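Local coordinates for sensor protein (Shewanella oneidensis, PDB 3LIC) that is a putative membrane-bound histidine kinase whose extracellular part, built on the PDC fold, probably senses an external signal and passes it to a two-component pathway, at residues 23-28 against 170-175; 181-186 against 254-259. All blocks are in the same frame, centred on the assembly; numbering follows the deposited sequence. Where two conformers were deposited one is given.

Interaction 1. Residues 23-28 against 170-175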
# COMPACT_ATOMS: atom_id res chain seq x y z
N SER A 23 -8.49 -8.95 6.74
CA SER A 23 -7.84 -10.21 6.58
C SER A 23 -7.18 -10.38 5.20
O SER A 23 -6.03 -10.81 5.11
CB SER A 23 -8.92 -11.29 6.70
OG SER A 23 -8.43 -12.35 7.42
N ARG A 24 -7.94 -10.17 4.16
CA ARG A 24 -7.44 -10.16 2.79
C ARG A 24 -6.24 -9.23 2.69
O ARG A 24 -5.21 -9.55 2.11
CB ARG A 24 -8.53 -9.64 1.83
CG ARG A 24 -9.88 -10.37 2.01
CD ARG A 24 -10.84 -10.32 0.80
NE ARG A 24 -11.87 -11.31 1.05
CZ ARG A 24 -13.12 -11.06 1.43
NH1 ARG A 24 -13.57 -9.82 1.53
NH2 ARG A 24 -13.92 -12.09 1.68
N LEU A 25 -6.39 -8.04 3.27
CA LEU A 25 -5.37 -7.04 3.16
C LEU A 25 -4.15 -7.55 3.91
O LEU A 25 -3.06 -7.42 3.42
CB LEU A 25 -5.82 -5.64 3.66
CG LEU A 25 -4.72 -4.57 3.80
CD1 LEU A 25 -4.09 -4.15 2.51
CD2 LEU A 25 -5.25 -3.35 4.54
N GLN A 26 -4.32 -8.18 5.08
CA GLN A 26 -3.18 -8.75 5.80
C GLN A 26 -2.34 -9.75 4.99
O GLN A 26 -1.11 -9.67 4.95
CB GLN A 26 -3.66 -9.45 7.08
CG GLN A 26 -2.50 -9.91 8.03
CD GLN A 26 -2.98 -10.91 9.07
OE1 GLN A 26 -4.19 -11.06 9.31
NE2 GLN A 26 -2.04 -11.62 9.68
N PHE A 27 -3.02 -10.73 4.38
CA PHE A 27 -2.32 -11.71 3.59
C PHE A 27 -1.63 -11.06 2.34
O PHE A 27 -0.55 -11.46 1.98
CB PHE A 27 -3.23 -12.94 3.32
CG PHE A 27 -3.46 -13.77 4.56
CD1 PHE A 27 -2.43 -14.56 5.10
CD2 PHE A 27 -4.69 -13.78 5.20
CE1 PHE A 27 -2.62 -15.31 6.26
CE2 PHE A 27 -4.88 -14.51 6.36
CZ PHE A 27 -3.83 -15.27 6.89
N LEU A 28 -2.24 -10.03 1.74
CA LEU A 28 -1.68 -9.33 0.61
C LEU A 28 -0.38 -8.63 1.01
O LEU A 28 0.61 -8.71 0.29
CB LEU A 28 -2.68 -8.29 0.13
CG LEU A 28 -2.20 -7.37 -1.02
CD1 LEU A 28 -1.75 -8.20 -2.25
CD2 LEU A 28 -3.26 -6.38 -1.43
N ASP A 170 -5.42 1.40 -6.95
CA ASP A 170 -6.70 1.10 -7.65
C ASP A 170 -7.15 -0.35 -7.50
O ASP A 170 -8.34 -0.66 -7.61
CB ASP A 170 -6.66 1.47 -9.16
CG ASP A 170 -6.72 3.00 -9.38
OD1 ASP A 170 -7.05 3.77 -8.42
OD2 ASP A 170 -6.42 3.45 -10.52
N ARG A 171 -6.22 -1.24 -7.22
CA ARG A 171 -6.61 -2.65 -7.09
C ARG A 171 -7.08 -3.11 -5.72
O ARG A 171 -7.63 -4.21 -5.59
CB ARG A 171 -5.48 -3.55 -7.55
CG ARG A 171 -5.23 -3.40 -9.02
CD ARG A 171 -4.19 -4.39 -9.51
NE ARG A 171 -4.76 -5.73 -9.32
CZ ARG A 171 -4.06 -6.85 -9.51
NH1 ARG A 171 -2.78 -6.79 -9.89
NH2 ARG A 171 -4.64 -8.03 -9.32
N LEU A 172 -6.80 -2.34 -4.67
CA LEU A 172 -7.10 -2.80 -3.32
C LEU A 172 -8.54 -3.22 -3.12
O LEU A 172 -8.78 -4.22 -2.46
CB LEU A 172 -6.75 -1.76 -2.25
CG LEU A 172 -5.27 -1.48 -2.09
CD1 LEU A 172 -5.06 -0.33 -1.08
CD2 LEU A 172 -4.56 -2.80 -1.65
N PRO A 173 -9.52 -2.47 -3.64
CA PRO A 173 -10.94 -2.85 -3.41
C PRO A 173 -11.30 -4.23 -3.90
O PRO A 173 -11.94 -5.03 -3.20
CB PRO A 173 -11.70 -1.82 -4.26
CG PRO A 173 -10.72 -0.55 -4.31
CD PRO A 173 -9.42 -1.27 -4.53
N GLU A 174 -10.90 -4.54 -5.13
CA GLU A 174 -11.06 -5.89 -5.60
C GLU A 174 -10.23 -6.92 -4.80
O GLU A 174 -10.71 -8.03 -4.51
CB GLU A 174 -10.65 -5.97 -7.06
CG GLU A 174 -10.50 -7.44 -7.43
CD GLU A 174 -10.25 -7.63 -8.91
OE1 GLU A 174 -9.63 -6.71 -9.53
OE2 GLU A 174 -10.66 -8.70 -9.44
N GLN A 175 -8.97 -6.61 -4.45
CA GLN A 175 -8.19 -7.58 -3.74
C GLN A 175 -8.81 -7.82 -2.35
O GLN A 175 -8.70 -8.93 -1.80
CB GLN A 175 -6.73 -7.12 -3.65
CG GLN A 175 -5.97 -7.39 -4.91
CD GLN A 175 -4.73 -6.57 -4.99
OE1 GLN A 175 -4.72 -5.41 -4.55
NE2 GLN A 175 -3.67 -7.15 -5.57

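Interaction 2. Residues 181-186 against 254-259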
# COMPACT_ATOMS: atom_id res chain seq x y z
N SER A 181 -16.25 2.57 -3.40
CA SER A 181 -16.86 3.69 -2.65
C SER A 181 -17.12 3.34 -1.17
O SER A 181 -17.38 4.22 -0.36
CB SER A 181 -18.17 4.19 -3.31
OG SER A 181 -19.13 3.16 -3.22
N ARG A 182 -17.06 2.06 -0.81
CA ARG A 182 -17.23 1.71 0.58
C ARG A 182 -15.91 1.47 1.41
O ARG A 182 -16.02 0.99 2.54
CB ARG A 182 -18.01 0.43 0.64
CG ARG A 182 -19.18 0.36 -0.28
CD ARG A 182 -19.83 -1.00 -0.07
NE ARG A 182 -21.15 -0.95 -0.64
CZ ARG A 182 -22.14 -1.78 -0.33
NH1 ARG A 182 -21.96 -2.76 0.57
NH2 ARG A 182 -23.31 -1.64 -0.95
N LEU A 183 -14.72 1.80 0.88
CA LEU A 183 -13.50 1.31 1.50
C LEU A 183 -12.64 2.48 1.87
O LEU A 183 -12.41 3.37 1.02
CB LEU A 183 -12.70 0.41 0.52
CG LEU A 183 -11.31 -0.06 0.92
CD1 LEU A 183 -11.48 -0.93 2.18
CD2 LEU A 183 -10.57 -0.93 -0.22
N VAL A 184 -12.17 2.49 3.12
CA VAL A 184 -11.04 3.33 3.44
C VAL A 184 -9.98 2.44 4.10
O VAL A 184 -10.32 1.51 4.84
CB VAL A 184 -11.44 4.53 4.38
CG1 VAL A 184 -10.20 5.24 4.96
CG2 VAL A 184 -12.24 5.49 3.64
N VAL A 185 -8.72 2.69 3.81
CA VAL A 185 -7.62 2.01 4.49
C VAL A 185 -6.74 3.10 5.09
O VAL A 185 -6.42 4.10 4.44
CB VAL A 185 -6.74 1.13 3.55
CG1 VAL A 185 -5.68 0.36 4.39
CG2 VAL A 185 -7.57 0.11 2.79
N LEU A 186 -6.38 2.93 6.34
CA LEU A 186 -5.57 3.92 7.05
C LEU A 186 -4.33 3.16 7.51
O LEU A 186 -4.44 2.00 7.83
CB LEU A 186 -6.34 4.36 8.27
CG LEU A 186 -7.67 5.06 8.07
CD1 LEU A 186 -8.30 5.33 9.49
CD2 LEU A 186 -7.37 6.37 7.31
N TRP A 254 -2.46 -1.26 10.54
CA TRP A 254 -3.29 -0.53 9.63
C TRP A 254 -4.75 -0.89 9.95
O TRP A 254 -5.02 -1.97 10.58
CB TRP A 254 -2.97 -0.91 8.19
CG TRP A 254 -1.59 -0.58 7.79
CD1 TRP A 254 -0.52 -0.24 8.61
CD2 TRP A 254 -1.07 -0.60 6.44
NE1 TRP A 254 0.60 -0.04 7.83
CE2 TRP A 254 0.29 -0.26 6.51
CE3 TRP A 254 -1.64 -0.84 5.20
CZ2 TRP A 254 1.09 -0.19 5.39
CZ3 TRP A 254 -0.85 -0.77 4.08
CH2 TRP A 254 0.51 -0.46 4.19
N ARG A 255 -5.66 0.02 9.53
CA ARG A 255 -7.11 -0.13 9.61
C ARG A 255 -7.85 -0.26 8.26
O ARG A 255 -7.56 0.44 7.28
CB ARG A 255 -7.74 1.04 10.35
CG ARG A 255 -7.96 0.81 11.87
CD ARG A 255 -6.66 0.84 12.64
NE ARG A 255 -5.80 1.98 12.31
CZ ARG A 255 -5.93 3.21 12.80
NH1 ARG A 255 -6.94 3.50 13.60
NH2 ARG A 255 -5.06 4.16 12.44
N VAL A 256 -8.87 -1.11 8.23
CA VAL A 256 -9.73 -1.15 7.09
C VAL A 256 -11.02 -0.65 7.61
O VAL A 256 -11.48 -1.10 8.66
CB VAL A 256 -9.90 -2.58 6.61
CG1 VAL A 256 -11.08 -2.69 5.65
CG2 VAL A 256 -8.58 -3.05 5.92
N VAL A 257 -11.60 0.32 6.91
CA VAL A 257 -12.91 0.84 7.26
C VAL A 257 -13.92 0.50 6.17
O VAL A 257 -13.71 0.85 5.02
CB VAL A 257 -12.88 2.37 7.39
CG1 VAL A 257 -14.26 2.91 7.84
CG2 VAL A 257 -11.74 2.81 8.32
N VAL A 258 -15.00 -0.20 6.52
CA VAL A 258 -16.12 -0.42 5.59
C VAL A 258 -17.30 0.48 6.02
O VAL A 258 -17.69 0.49 7.18
CB VAL A 258 -16.60 -1.89 5.61
CG1 VAL A 258 -17.78 -2.10 4.62
CG2 VAL A 258 -15.41 -2.86 5.30
N MSE A 259 -17.83 1.24 5.10
CA MSE A 259 -18.87 2.22 5.41
C MSE A 259 -19.83 2.20 4.25
O MSE A 259 -19.39 2.14 3.09
CB MSE A 259 -18.26 3.60 5.56
CG MSE A 259 -17.73 4.13 4.29
SE MSE A 259 -16.19 5.35 4.57
CE MSE A 259 -14.79 4.06 4.23
O HOH W 1 -19.82 3.83 1.22

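Interaction 1. Residues 23-28 against 170-175
L172 reaches the long helix 2-46 through one methyl: its CD2 meets CD2 of L28 at 3.8 Å, the two side chains crossing at about a right angle. The same methyl has L25 CD1 farther off, at 4.4 Å, so L172 faces two leucines one helical turn apart. L172 also touches F194 of strand 192-194, which ties the short helix to the five-stranded sheet.

One turn on, Q175 buries the most surface of any residue here. Its CG stands anti to the carbonyl carbon (chi1 -81°) and the chain runs on extended, which lays the amide across the end of L28. There OE1 sits 3.6 Å from L28 CD2, while NE2 lies 4.0 Å from L28 CD1; both are van der Waals contacts. The polar work of NE2 is done elsewhere, in a hydrogen bond to D71. NE2 also lies 3.9 Å above the middle of the R171 guanidinium, whose NH1 is bonded to P70 O. At the backbone, Q175 O touches R24 CD at 3.6 Å, and in one of its two modelled conformers R24 NH1 hydrogen-bonds to L176 O.

No hydrogen bond joins the two segments directly; this is leucine packing against a glutamine side chain, with R24 at the margin, where the long N-terminal helix of a PDC-type sensor passes over the short helix that follows strand 161-168.

Interaction 2. Residues 181-186 against 254-259
V184 and V257 stand side by side on one face of the sheet, their CB atoms 4.0 Å apart, as a hydrogen-bonded antiparallel pair. L186 and R255 form the next such pair on that face, again CB beside CB, at 4.2 Å. From there the arginine, bent at chi2 and chi3, turns its guanidinium to the carbonyl oxygens of D187 and L224. L186 CD1 reaches back toward V257 CG2 at 4.4 Å. M259, a selenomethionine, packs its selenium near V184, though its terminal methyl is placed doubtfully.

The other face carries L183, V185, V256 and V258. L183 has its CG opposite the backbone N (chi1 173°), a setting that swings CD1 diagonally over to V256 CG1 at 3.9 Å. V185 CG1 comes obliquely to the W254 ring, 4.3 Å from CE3, while the indole itself meets W132 edge to face.

Between the faces, V184 and V257 exchange two nearly straight backbone bonds, the V257 N to V184 O one being 2.7 Å long with an angle of 174° at the hydrogen. L186 and R255 exchange another pair, and M259 N closes the ladder on R182 O. Beyond that end a water donates to both S181 O and M259 O.

Polar pairing is thus confined largely to the main chain, while the side chains on both faces are mostly aliphatic: a buried sheet centre held in register by its backbone, with its faces given over to packing.

In the fold
Both contacts are largely buried, but interaction 2 is the more completely buried: none of its touching residues is exposed, whereas interaction 1 has R24 at its exposed margin. They meet at L25, whose CD2 packs 3.6 Å from V256 CG2 and 3.7 Å from V185 CG1. The helix 2-46 thus rests on the face carrying V185 and V256. The short helix 172-176 leads into strand 183-186, and P173 CA touches L183 CD2 at 3.7 Å. Interaction 1 joins helix to helix mostly through side chains and without a direct hydrogen bond, over a small area; interaction 2 joins neighbouring strands within the five-stranded sheet through backbone hydrogen bonds, burying nearly three times as much surface.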